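Local structure of probable adhesion protein (Pseudomonas aeruginosa PAO1, 6R3Z) at residues 9-14 / 18-23; 22-27 / 128-133; 51-56 / 72-77; 118-123 / 151-156. The protein binds ferrous iron, manganese and, in this crystal, nickel, probably as the periplasmic solute-binding component of a metal transport system. All coordinates share one frame; numbering follows the deposited sequence. Where two conformers were deposited one is given.

Contact 1 of 4, residues 9-14 / 18-23; sequences IGITLH and SYVSNI
Val20, on helix 14-24, packs against two residues of strand 8-11, Ile9 and Ile11, and its methyls divide the work. From its root, Val20 CB is 4.1 Å from Ile11 CG2. One branch, CG1, lies anti to the backbone N (chi1 175°) and is thereby carried to Ile9, where Val20 CG1 is 3.8 Å from Ile9 CD1 and 3.9 Å from Ile9 CG2; a single methyl thus touches the ends of both isoleucine branches. The other branch goes to the next inward-pointing strand residue: Val20 CG2 stands 3.8 Å from Ile11 CG2, the two side chains lying alongside one another and pointing opposite ways.

Nearer the start of the helix, Ser18 N donates to His14 O over 3.1 Å, an ordinary helical bond of the first turn after the N-cap residue Leu13. The His14 ring stacks on Tyr256 and its NE2 bonds to Gly254 O; its side chain lies about 11 Å from the bound nickel ion. The Val20 seam with Ile9 and Ile11 joins strand to helix in the beta-alpha-beta unit formed by strand 8-11, helix 14-24 and strand 29-32.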
loop_
_atom_site.group_PDB
_atom_site.type_symbol
_atom_site.label_atom_id
_atom_site.label_comp_id
_atom_site.label_asym_id
_atom_site.label_seq_id
_atom_site.Cartn_x
_atom_site.Cartn_y
_atom_site.Cartn_z
ATOM N N ILE A 9 -6.225 -19.023 3.865
ATOM C CA ILE A 9 -6.469 -17.575 3.999
ATOM C C ILE A 9 -6.311 -16.822 2.674
ATOM O O ILE A 9 -5.212 -16.758 2.116
ATOM C CB ILE A 9 -5.476 -16.989 5.044
ATOM C CG1 ILE A 9 -5.480 -17.779 6.360
ATOM C CG2 ILE A 9 -5.728 -15.474 5.277
ATOM C CD1 ILE A 9 -4.134 -17.569 7.155
ATOM N N GLY A 10 -7.372 -16.164 2.249
ATOM C CA GLY A 10 -7.317 -15.353 1.048
ATOM C C GLY A 10 -6.807 -13.961 1.343
ATOM O O GLY A 10 -7.050 -13.419 2.423
ATOM N N ILE A 11 -6.042 -13.399 0.403
ATOM C CA ILE A 11 -5.507 -12.040 0.448
ATOM C C ILE A 11 -5.835 -11.338 -0.865
ATOM O O ILE A 11 -6.085 -12.013 -1.876
ATOM C CB ILE A 11 -4.008 -11.953 0.822
ATOM C CG1 ILE A 11 -3.094 -12.609 -0.258
ATOM C CG2 ILE A 11 -3.759 -12.505 2.232
ATOM C CD1 ILE A 11 -2.704 -11.649 -1.451
ATOM N N THR A 12 -5.757 -9.997 -0.884
ATOM C CA THR A 12 -6.172 -9.250 -2.074
ATOM C C THR A 12 -5.055 -8.475 -2.770
ATOM O O THR A 12 -5.089 -8.342 -3.996
ATOM C CB THR A 12 -7.344 -8.311 -1.725
ATOM O OG1 THR A 12 -6.862 -7.295 -0.849
ATOM C CG2 THR A 12 -8.525 -9.041 -1.071
ATOM N N LEU A 13 -4.169 -7.847 -1.992
ATOM C CA LEU A 13 -3.073 -7.017 -2.493
ATOM C C LEU A 13 -1.744 -7.551 -1.959
ATOM O O LEU A 13 -1.709 -8.145 -0.873
ATOM C CB LEU A 13 -3.258 -5.542 -2.073
ATOM C CG LEU A 13 -4.639 -4.906 -2.365
ATOM C CD1 LEU A 13 -4.816 -3.616 -1.603
ATOM C CD2 LEU A 13 -4.850 -4.662 -3.876
ATOM N N HIS A 14 -0.650 -7.309 -2.712
ATOM C CA HIS A 14 0.698 -7.774 -2.357
ATOM C C HIS A 14 1.087 -7.522 -0.893
ATOM O O HIS A 14 1.559 -8.465 -0.252
ATOM C CB HIS A 14 1.770 -7.203 -3.293
ATOM C CG HIS A 14 1.677 -7.723 -4.690
ATOM N ND1 HIS A 14 0.693 -7.286 -5.558
ATOM C CD2 HIS A 14 2.469 -8.604 -5.336
ATOM C CE1 HIS A 14 0.921 -7.909 -6.704
ATOM N NE2 HIS A 14 1.958 -8.732 -6.609
ATOM N N SER A 18 2.308 -10.331 2.150
ATOM C CA SER A 18 3.490 -10.201 3.026
ATOM C C SER A 18 3.115 -10.239 4.511
ATOM O O SER A 18 3.737 -10.991 5.280
ATOM C CB SER A 18 4.278 -8.937 2.691
ATOM O OG SER A 18 4.972 -9.068 1.458
ATOM N N TYR A 19 2.054 -9.504 4.906
ATOM C CA TYR A 19 1.619 -9.493 6.305
ATOM C C TYR A 19 1.229 -10.909 6.732
ATOM O O TYR A 19 1.762 -11.402 7.711
ATOM C CB TYR A 19 0.396 -8.599 6.539
ATOM C CG TYR A 19 0.478 -7.122 6.204
ATOM C CD1 TYR A 19 1.706 -6.492 5.988
ATOM C CD2 TYR A 19 -0.680 -6.352 6.094
ATOM C CE1 TYR A 19 1.770 -5.126 5.669
ATOM C CE2 TYR A 19 -0.628 -5.006 5.746
ATOM C CZ TYR A 19 0.593 -4.390 5.561
ATOM O OH TYR A 19 0.574 -3.057 5.216
ATOM N N VAL A 20 0.274 -11.549 6.007
ATOM C CA VAL A 20 -0.258 -12.856 6.415
ATOM C C VAL A 20 0.846 -13.941 6.429
ATOM O O VAL A 20 0.947 -14.676 7.418
ATOM C CB VAL A 20 -1.517 -13.238 5.583
ATOM C CG1 VAL A 20 -2.002 -14.646 5.920
ATOM C CG2 VAL A 20 -2.645 -12.209 5.820
ATOM N N SER A 21 1.698 -14.004 5.382
ATOM C CA SER A 21 2.799 -14.992 5.327
ATOM C C SER A 21 3.730 -14.859 6.554
ATOM O O SER A 21 4.105 -15.862 7.155
ATOM C CB SER A 21 3.617 -14.814 4.047
ATOM O OG SER A 21 2.799 -15.072 2.921
ATOM N N ASN A 22 4.076 -13.616 6.935
ATOM C CA ASN A 22 4.941 -13.396 8.104
ATOM C C ASN A 22 4.250 -13.760 9.416
ATOM O O ASN A 22 4.908 -14.272 10.321
ATOM C CB ASN A 22 5.504 -11.991 8.115
ATOM C CG ASN A 22 6.741 -11.930 7.256
ATOM O OD1 ASN A 22 7.834 -12.310 7.701
ATOM N ND2 ASN A 22 6.603 -11.468 6.002
ATOM N N ILE A 23 2.924 -13.550 9.495
ATOM C CA ILE A 23 2.144 -13.906 10.674
ATOM C C ILE A 23 2.023 -15.456 10.820
ATOM O O ILE A 23 2.206 -15.962 11.912
ATOM C CB ILE A 23 0.743 -13.249 10.658
ATOM C CG1 ILE A 23 0.831 -11.694 10.770
ATOM C CG2 ILE A 23 -0.154 -13.822 11.778
ATOM C CD1 ILE A 23 -0.427 -10.970 10.314
#

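Contact 2 of 4, residues 22-27 / 128-133; sequences NIVGDK and RELGKL. With EDO (1,2-ethanediol), chain C.
Between Val24 and Leu130 there is no flat group at all: the contact is methyl on methyl, where the ends of helices 14-24 and 116-133 pack over strand 8-11 of the parallel sheet. The planar group with clear partners, the carboxylate of Glu129, belongs to another side of helix 116-133. Its OE2 is met by Lys132 NZ on the syn side, 15° out of the carboxylate plane, at a Lys132 NZ to Glu129 OE2 distance of 3.0 Å, which makes a salt bridge within the helix. Its other oxygen, Glu129 OE1, accepts a hydrogen bond of 2.9 Å from O2 of 1,2-ethanediol, probably a crystallisation additive. With both oxygens engaged, the carboxylate is held from two directions.

The contact itself buries only 85 Å², and all of the surface from 128-133 comes from Leu130, met by Ile23 and Val24. Leu130 CG lies anti to the carbonyl carbon (chi1 -73°), which sends CD1 to Val24 CG1, the two side chains standing roughly perpendicular. Ile9 of strand 8-11 touches both Val24 and Leu130 and so floors the contact. Ile23 adds a looser touch, with CG2 4.3 Å from Leu130 CD1, while the closest approach is Val24 CG1 to that same Leu130 CD1 at 3.8 Å.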
loop_
_atom_site.group_PDB
_atom_site.type_symbol
_atom_site.label_atom_id
_atom_site.label_comp_id
_atom_site.label_asym_id
_atom_site.label_seq_id
_atom_site.Cartn_x
_atom_site.Cartn_y
_atom_site.Cartn_z
ATOM N N ASN A 22 4.076 -13.616 6.935
ATOM C CA ASN A 22 4.941 -13.396 8.104
ATOM C C ASN A 22 4.250 -13.760 9.416
ATOM O O ASN A 22 4.908 -14.272 10.321
ATOM C CB ASN A 22 5.504 -11.991 8.115
ATOM C CG ASN A 22 6.741 -11.930 7.256
ATOM O OD1 ASN A 22 7.834 -12.310 7.701
ATOM N ND2 ASN A 22 6.603 -11.468 6.002
ATOM N N ILE A 23 2.924 -13.550 9.495
ATOM C CA ILE A 23 2.144 -13.906 10.674
ATOM C C ILE A 23 2.023 -15.456 10.820
ATOM O O ILE A 23 2.206 -15.962 11.912
ATOM C CB ILE A 23 0.743 -13.249 10.658
ATOM C CG1 ILE A 23 0.831 -11.694 10.770
ATOM C CG2 ILE A 23 -0.154 -13.822 11.778
ATOM C CD1 ILE A 23 -0.427 -10.970 10.314
ATOM N N VAL A 24 1.615 -16.163 9.759
ATOM C CA VAL A 24 1.321 -17.603 9.852
ATOM C C VAL A 24 2.513 -18.533 9.636
ATOM O O VAL A 24 2.479 -19.678 10.106
ATOM C CB VAL A 24 0.149 -18.004 8.899
ATOM C CG1 VAL A 24 -1.076 -17.127 9.151
ATOM C CG2 VAL A 24 0.568 -17.959 7.422
ATOM N N GLY A 25 3.504 -18.086 8.862
ATOM C CA GLY A 25 4.632 -18.935 8.503
ATOM C C GLY A 25 4.131 -20.177 7.777
ATOM O O GLY A 25 3.248 -20.088 6.918
ATOM N N ASP A 26 4.596 -21.353 8.197
ATOM C CA ASP A 26 4.144 -22.598 7.571
ATOM C C ASP A 26 2.909 -23.224 8.262
ATOM O O ASP A 26 2.548 -24.353 7.935
ATOM C CB ASP A 26 5.318 -23.597 7.491
ATOM C CG ASP A 26 5.913 -23.988 8.836
ATOM O OD1 ASP A 26 5.181 -23.924 9.863
ATOM O OD2 ASP A 26 7.101 -24.394 8.864
ATOM N N LYS A 27 2.245 -22.492 9.195
ATOM C CA LYS A 27 1.100 -23.050 9.940
ATOM C C LYS A 27 -0.242 -22.940 9.198
ATOM O O LYS A 27 -1.228 -23.569 9.603
ATOM C CB LYS A 27 1.016 -22.442 11.340
ATOM C CG LYS A 27 2.324 -22.660 12.111
ATOM C CD LYS A 27 2.248 -22.277 13.567
ATOM C CE LYS A 27 3.527 -22.663 14.280
ATOM N NZ LYS A 27 3.607 -24.128 14.529
ATOM N N ARG A 128 -4.488 -11.304 15.613
ATOM C CA ARG A 128 -5.484 -11.497 16.665
ATOM C C ARG A 128 -6.699 -12.245 16.091
ATOM O O ARG A 128 -7.175 -13.205 16.703
ATOM C CB ARG A 128 -5.929 -10.137 17.230
ATOM C CG ARG A 128 -7.046 -10.257 18.285
ATOM C CD ARG A 128 -7.347 -8.938 18.949
ATOM N NE ARG A 128 -6.225 -8.513 19.793
ATOM C CZ ARG A 128 -6.294 -7.554 20.710
ATOM N NH1 ARG A 128 -7.440 -6.921 20.935
ATOM N NH2 ARG A 128 -5.221 -7.233 21.423
ATOM N N GLU A 129 -7.181 -11.801 14.921
ATOM C CA GLU A 129 -8.359 -12.388 14.280
ATOM C C GLU A 129 -8.108 -13.812 13.767
ATOM O O GLU A 129 -8.971 -14.675 13.936
ATOM C CB GLU A 129 -8.919 -11.465 13.188
ATOM C CG GLU A 129 -9.545 -10.189 13.740
ATOM C CD GLU A 129 -10.564 -10.430 14.845
ATOM O OE1 GLU A 129 -11.548 -11.166 14.605
ATOM O OE2 GLU A 129 -10.357 -9.913 15.965
ATOM N N LEU A 130 -6.917 -14.067 13.181
ATOM C CA LEU A 130 -6.562 -15.405 12.724
ATOM C C LEU A 130 -6.476 -16.350 13.935
ATOM O O LEU A 130 -6.925 -17.491 13.851
ATOM C CB LEU A 130 -5.245 -15.419 11.943
ATOM C CG LEU A 130 -5.305 -14.822 10.547
ATOM C CD1 LEU A 130 -3.906 -14.710 9.955
ATOM C CD2 LEU A 130 -6.226 -15.661 9.612
ATOM N N GLY A 131 -5.936 -15.844 15.046
ATOM C CA GLY A 131 -5.836 -16.592 16.295
ATOM C C GLY A 131 -7.180 -17.045 16.833
ATOM O O GLY A 131 -7.288 -18.149 17.386
ATOM N N LYS A 132 -8.219 -16.197 16.685
ATOM C CA LYS A 132 -9.580 -16.528 17.125
ATOM C C LYS A 132 -10.190 -17.646 16.253
ATOM O O LYS A 132 -10.917 -18.503 16.761
ATOM C CB LYS A 132 -10.483 -15.295 17.126
ATOM C CG LYS A 132 -10.141 -14.266 18.194
ATOM C CD LYS A 132 -10.984 -13.021 17.989
ATOM C CE LYS A 132 -10.658 -11.925 18.968
ATOM N NZ LYS A 132 -11.396 -10.675 18.637
ATOM N N LEU A 133 -9.847 -17.657 14.957
ATOM C CA LEU A 133 -10.309 -18.670 14.009
ATOM C C LEU A 133 -9.552 -19.981 14.166
ATOM O O LEU A 133 -10.100 -21.035 13.853
ATOM C CB LEU A 133 -10.170 -18.159 12.559
ATOM C CG LEU A 133 -11.017 -16.923 12.187
ATOM C CD1 LEU A 133 -10.574 -16.359 10.864
ATOM C CD2 LEU A 133 -12.516 -17.267 12.093
HETATM C C1 EDO C . -14.014 -12.813 11.087
HETATM O O1 EDO C . -13.089 -13.773 11.571
HETATM C C2 EDO C . -13.973 -11.527 11.957
HETATM O O2 EDO C . -12.658 -10.971 11.976
#

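Contact 3 of 4, residues 51-56 / 72-77; sequences KRIGTL and RMIASS
Ile53 meets Met73, Ile74 and Ser77 and accounts for nearly all the surface that segment 51-56 contributes. The contact pairs helices 47-53 and 68-76, which belong to successive crossovers of the parallel sheet: the first leads into strand 58-61 and the second follows it.

The apolar interactions come first. Ile53 CD1 reaches 3.6 Å from Met73 CB, with one side chain laid nearly square across the other. The methionine is bent at its last torsion (chi3 70°), which leaves its methyl near the same atom, Met73 CE to Ile53 CD1 being 4.1 Å. Ile74 adds its CG1, also 4.1 Å from Ile53 CD1. One methyl is therefore flanked by two residues of the opposing helix, while the other branch goes to Ser77, where Ile53 CG2 lies 3.5 Å from Ser77 OG.

Between the two segments the contact is apolar; the polar bonds are made within each segment and to residues near it, such as Lys79, and tie the chain back on itself at residues 52-55 and 74-77. In segment 51-56, Arg52 O accepts both Thr55 N and Thr55 OG1, the latter 2.9 Å from Arg52 O and lying in the carbonyl plane; a type I turn runs from Ile53 to Leu56. Across from it, Ser77 holds its hydroxyl between the backbone N and the carbonyl carbon (chi1 76°), and the same OG is also bonded to Lys79 N. That rotation folds the hydroxyl back onto the preceding turn, where Ser77 OG donates to Ile74 O at 2.7 Å, with the donor tilted 21° from the carbonyl plane.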
loop_
_atom_site.group_PDB
_atom_site.type_symbol
_atom_site.label_atom_id
_atom_site.label_comp_id
_atom_site.label_asym_id
_atom_site.label_seq_id
_atom_site.Cartn_x
_atom_site.Cartn_y
_atom_site.Cartn_z
ATOM N N LYS A 51 -14.158 -18.818 -8.289
ATOM C CA LYS A 51 -14.203 -20.254 -7.966
ATOM C C LYS A 51 -13.290 -20.578 -6.779
ATOM O O LYS A 51 -13.688 -21.349 -5.911
ATOM C CB LYS A 51 -13.822 -21.111 -9.196
ATOM C CG LYS A 51 -13.967 -22.621 -8.995
ATOM C CD LYS A 51 -15.419 -23.088 -8.818
ATOM C CE LYS A 51 -15.523 -24.570 -8.544
ATOM N NZ LYS A 51 -15.099 -25.391 -9.713
ATOM N N ARG A 52 -12.090 -19.961 -6.741
ATOM C CA ARG A 52 -11.055 -20.168 -5.710
ATOM C C ARG A 52 -11.508 -19.871 -4.283
ATOM O O ARG A 52 -11.044 -20.525 -3.341
ATOM C CB ARG A 52 -9.813 -19.340 -6.037
ATOM C CG ARG A 52 -8.845 -20.080 -6.932
ATOM C CD ARG A 52 -7.412 -19.647 -6.675
ATOM N NE ARG A 52 -7.120 -18.337 -7.259
ATOM C CZ ARG A 52 -6.744 -18.141 -8.521
ATOM N NH1 ARG A 52 -6.619 -19.170 -9.353
ATOM N NH2 ARG A 52 -6.486 -16.918 -8.958
ATOM N N ILE A 53 -12.415 -18.893 -4.124
ATOM C CA ILE A 53 -12.952 -18.480 -2.819
ATOM C C ILE A 53 -13.644 -19.661 -2.103
ATOM O O ILE A 53 -13.504 -19.797 -0.888
ATOM C CB ILE A 53 -13.828 -17.202 -2.950
ATOM C CG1 ILE A 53 -12.933 -16.006 -3.350
ATOM C CG2 ILE A 53 -14.605 -16.893 -1.651
ATOM C CD1 ILE A 53 -13.640 -14.771 -3.842
ATOM N N GLY A 54 -14.304 -20.532 -2.869
ATOM C CA GLY A 54 -14.957 -21.733 -2.349
ATOM C C GLY A 54 -14.052 -22.700 -1.599
ATOM O O GLY A 54 -14.552 -23.514 -0.825
ATOM N N THR A 55 -12.710 -22.598 -1.786
ATOM C CA THR A 55 -11.730 -23.469 -1.119
ATOM C C THR A 55 -11.084 -22.791 0.125
ATOM O O THR A 55 -10.240 -23.400 0.792
ATOM C CB THR A 55 -10.658 -23.966 -2.129
ATOM O OG1 THR A 55 -9.734 -22.911 -2.418
ATOM C CG2 THR A 55 -11.263 -24.518 -3.437
ATOM N N LEU A 56 -11.483 -21.547 0.429
ATOM C CA LEU A 56 -10.920 -20.762 1.538
ATOM C C LEU A 56 -11.721 -20.828 2.826
ATOM O O LEU A 56 -12.908 -21.150 2.799
ATOM C CB LEU A 56 -10.728 -19.284 1.121
ATOM C CG LEU A 56 -10.008 -18.997 -0.199
ATOM C CD1 LEU A 56 -9.967 -17.513 -0.477
ATOM C CD2 LEU A 56 -8.621 -19.561 -0.199
ATOM N N ARG A 72 -17.130 -8.057 -4.052
ATOM C CA ARG A 72 -17.990 -8.467 -5.166
ATOM C C ARG A 72 -17.719 -9.942 -5.509
ATOM O O ARG A 72 -18.664 -10.717 -5.702
ATOM C CB ARG A 72 -17.785 -7.556 -6.392
ATOM C CG ARG A 72 -18.296 -6.128 -6.191
ATOM C CD ARG A 72 -18.239 -5.309 -7.478
ATOM N NE ARG A 72 -16.913 -4.721 -7.716
ATOM C CZ ARG A 72 -16.516 -3.532 -7.266
ATOM N NH1 ARG A 72 -15.296 -3.088 -7.537
ATOM N NH2 ARG A 72 -17.333 -2.782 -6.532
ATOM N N MET A 73 -16.429 -10.340 -5.519
ATOM C CA MET A 73 -16.026 -11.724 -5.785
ATOM C C MET A 73 -16.624 -12.663 -4.736
ATOM O O MET A 73 -17.139 -13.720 -5.104
ATOM C CB MET A 73 -14.492 -11.864 -5.799
ATOM C CG MET A 73 -13.810 -11.214 -6.985
ATOM S SD MET A 73 -12.011 -11.185 -6.729
ATOM C CE MET A 73 -11.603 -12.944 -6.887
ATOM N N ILE A 74 -16.554 -12.279 -3.425
ATOM C CA ILE A 74 -17.106 -13.083 -2.319
ATOM C C ILE A 74 -18.635 -13.250 -2.486
ATOM O O ILE A 74 -19.161 -14.360 -2.318
ATOM C CB ILE A 74 -16.718 -12.466 -0.944
ATOM C CG1 ILE A 74 -15.193 -12.651 -0.703
ATOM C CG2 ILE A 74 -17.553 -13.071 0.218
ATOM C CD1 ILE A 74 -14.586 -11.762 0.404
ATOM N N ALA A 75 -19.329 -12.147 -2.836
ATOM C CA ALA A 75 -20.785 -12.134 -3.031
ATOM C C ALA A 75 -21.233 -13.085 -4.155
ATOM O O ALA A 75 -22.315 -13.679 -4.063
ATOM C CB ALA A 75 -21.249 -10.708 -3.324
ATOM N N SER A 76 -20.380 -13.242 -5.191
ATOM C CA SER A 76 -20.597 -14.080 -6.385
ATOM C C SER A 76 -20.113 -15.531 -6.224
ATOM O O SER A 76 -20.358 -16.359 -7.106
ATOM C CB SER A 76 -19.917 -13.444 -7.599
ATOM O OG SER A 76 -20.419 -12.146 -7.875
ATOM N N SER A 77 -19.417 -15.833 -5.112
ATOM C CA SER A 77 -18.833 -17.151 -4.864
ATOM C C SER A 77 -19.792 -18.150 -4.223
ATOM O O SER A 77 -20.920 -17.809 -3.887
ATOM C CB SER A 77 -17.589 -17.002 -3.987
ATOM O OG SER A 77 -18.002 -16.764 -2.652
#

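Contact 4 of 4, residues 118-123 / 151-156; sequences ASITQV and RLRALR
Leu152 and Ile120 form the centre of this contact, with Ser119 beside them and Arg153 on the outer side. The motif is an antiparallel helical hairpin: helices 116-133 and 138-160 follow each other in the chain, and the two short segments run at 175° with axes 10.7 Å apart. The backbones come nearest at Ile120 and Leu152, whose CA atoms are 7.5 Å apart.

The packed side is the buried one. Leu152, with CG beside its backbone N (chi1 -60°), points toward helix 116-133 and lies next to Ile120, which reaches the other way. Val123 lies behind, against Tyr19 and Ile23 of helix 14-24. The hydroxyl of Ser119 takes no part across the contact: OG bonds to Tyr19 OH, Tyr261 OH and Ser115 O, so the polar end is tied into neighbouring elements while its CB faces the leucine.

The solvent side is different in kind. Arg153 is exposed, and its first torsion (chi1 -74°) puts CG where it approaches Ile120 CD1 to 3.7 Å. The later bend at chi3 only turns the guanidinium, which lies oblique to that methyl. The residue was modelled in two conformers, so this touch is less certain than those of the buried side. There the methyl Leu152 CD1 is 4.1 Å from Ser119 CB and equally 4.1 Å from Ile120 CG1.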
loop_
_atom_site.group_PDB
_atom_site.type_symbol
_atom_site.label_atom_id
_atom_site.label_comp_id
_atom_site.label_asym_id
_atom_site.label_seq_id
_atom_site.Cartn_x
_atom_site.Cartn_y
_atom_site.Cartn_z
ATOM N N ALA A 118 0.796 2.144 10.342
ATOM C CA ALA A 118 -0.493 1.529 10.005
ATOM C C ALA A 118 -0.297 0.020 9.647
ATOM O O ALA A 118 -1.167 -0.778 9.969
ATOM C CB ALA A 118 -1.182 2.267 8.856
ATOM N N SER A 119 0.831 -0.357 9.007
ATOM C CA SER A 119 1.125 -1.773 8.683
ATOM C C SER A 119 1.236 -2.587 9.980
ATOM O O SER A 119 0.673 -3.674 10.065
ATOM C CB SER A 119 2.423 -1.909 7.893
ATOM O OG SER A 119 2.201 -1.512 6.551
ATOM N N ILE A 120 1.922 -2.039 11.009
ATOM C CA ILE A 120 2.064 -2.719 12.296
ATOM C C ILE A 120 0.660 -2.966 12.899
ATOM O O ILE A 120 0.372 -4.081 13.349
ATOM C CB ILE A 120 3.015 -1.935 13.231
ATOM C CG1 ILE A 120 4.480 -2.002 12.680
ATOM C CG2 ILE A 120 2.915 -2.445 14.688
ATOM C CD1 ILE A 120 5.490 -1.008 13.285
ATOM N N THR A 121 -0.208 -1.930 12.882
ATOM C CA THR A 121 -1.575 -2.011 13.409
ATOM C C THR A 121 -2.375 -3.100 12.655
ATOM O O THR A 121 -3.041 -3.922 13.286
ATOM C CB THR A 121 -2.256 -0.622 13.452
ATOM O OG1 THR A 121 -1.488 0.278 14.282
ATOM C CG2 THR A 121 -3.697 -0.703 13.970
ATOM N N GLN A 122 -2.277 -3.115 11.327
ATOM C CA GLN A 122 -2.975 -4.116 10.492
ATOM C C GLN A 122 -2.455 -5.525 10.787
ATOM O O GLN A 122 -3.256 -6.445 10.953
ATOM C CB GLN A 122 -2.843 -3.778 9.005
ATOM C CG GLN A 122 -3.582 -2.496 8.655
ATOM C CD GLN A 122 -3.429 -2.143 7.212
ATOM O OE1 GLN A 122 -4.149 -2.663 6.368
ATOM N NE2 GLN A 122 -2.498 -1.249 6.908
ATOM N N VAL A 123 -1.123 -5.676 10.898
ATOM C CA VAL A 123 -0.481 -6.966 11.188
ATOM C C VAL A 123 -1.006 -7.502 12.533
ATOM O O VAL A 123 -1.409 -8.673 12.604
ATOM C CB VAL A 123 1.067 -6.854 11.131
ATOM C CG1 VAL A 123 1.755 -8.009 11.863
ATOM C CG2 VAL A 123 1.536 -6.790 9.674
ATOM N N ARG A 151 10.851 -5.925 12.879
ATOM C CA ARG A 151 11.575 -5.761 11.607
ATOM C C ARG A 151 11.119 -4.483 10.899
ATOM O O ARG A 151 11.959 -3.752 10.380
ATOM C CB ARG A 151 11.433 -6.994 10.685
ATOM C CG ARG A 151 12.241 -8.208 11.181
ATOM C CD ARG A 151 12.815 -9.066 10.046
ATOM N NE ARG A 151 11.863 -9.395 8.974
ATOM C CZ ARG A 151 10.935 -10.350 9.033
ATOM N NH1 ARG A 151 10.778 -11.067 10.142
ATOM N NH2 ARG A 151 10.150 -10.590 7.982
ATOM N N LEU A 152 9.815 -4.197 10.915
ATOM C CA LEU A 152 9.283 -2.992 10.252
ATOM C C LEU A 152 9.802 -1.705 10.928
ATOM O O LEU A 152 10.173 -0.757 10.229
ATOM C CB LEU A 152 7.743 -3.005 10.126
ATOM C CG LEU A 152 7.123 -4.184 9.323
ATOM C CD1 LEU A 152 5.592 -4.117 9.324
ATOM C CD2 LEU A 152 7.701 -4.281 7.891
ATOM N N ARG A 153 9.847 -1.685 12.277
ATOM C CA ARG A 153 10.375 -0.538 13.028
ATOM C C ARG A 153 11.866 -0.333 12.695
ATOM O O ARG A 153 12.303 0.804 12.497
ATOM C CB ARG A 153 10.179 -0.732 14.536
ATOM C CG ARG A 153 8.738 -0.535 14.996
ATOM C CD ARG A 153 8.626 -0.439 16.514
ATOM N NE ARG A 153 9.003 -1.691 17.176
ATOM C CZ ARG A 153 8.164 -2.678 17.469
ATOM N NH1 ARG A 153 8.607 -3.777 18.060
ATOM N NH2 ARG A 153 6.873 -2.570 17.182
ATOM N N ALA A 154 12.624 -1.438 12.586
ATOM C CA ALA A 154 14.061 -1.422 12.278
ATOM C C ALA A 154 14.322 -0.877 10.869
ATOM O O ALA A 154 15.241 -0.087 10.688
ATOM C CB ALA A 154 14.668 -2.815 12.450
ATOM N N LEU A 155 13.487 -1.275 9.891
ATOM C CA LEU A 155 13.522 -0.823 8.509
ATOM C C LEU A 155 13.362 0.714 8.515
ATOM O O LEU A 155 14.102 1.414 7.822
ATOM C CB LEU A 155 12.301 -1.482 7.836
ATOM C CG LEU A 155 12.070 -1.372 6.369
ATOM C CD1 LEU A 155 11.168 -2.511 5.949
ATOM C CD2 LEU A 155 11.378 -0.050 6.016
ATOM N N ARG A 156 12.392 1.223 9.299
ATOM C CA ARG A 156 12.106 2.653 9.370
ATOM C C ARG A 156 13.279 3.397 10.033
ATOM O O ARG A 156 13.735 4.413 9.504
ATOM C CB ARG A 156 10.780 2.905 10.102
ATOM C CG ARG A 156 10.415 4.383 10.150
ATOM C CD ARG A 156 9.064 4.630 10.771
ATOM N NE ARG A 156 8.780 6.066 10.842
ATOM C CZ ARG A 156 9.124 6.852 11.857
ATOM N NH1 ARG A 156 9.755 6.348 12.915
ATOM N NH2 ARG A 156 8.825 8.145 11.833
#

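How the contacts relate
Helix 14-24 ties three of the contacts together: contacts 1 and 2 both use it, share Asn22 and Ile23, and have centres about 10 Å apart. Contact 4, about 14 Å from contact 1, joins them through Asn22 OD1 to Arg151 NH2, a probable hydrogen bond; it shares helix 116-133 with contact 2, and their segments alternate along the chain. Contact 3 is nested in the chain loop that contact 2 closes; its centre is about 17 Å from that of contact 1, which it touches where Leu56 packs on Gly10, and about 30 Å from that of contact 4. Contact 1 thus joins helix 14-24 to the sheet, and contacts 2 and 4 pack helices 116-133 and 138-160 around it.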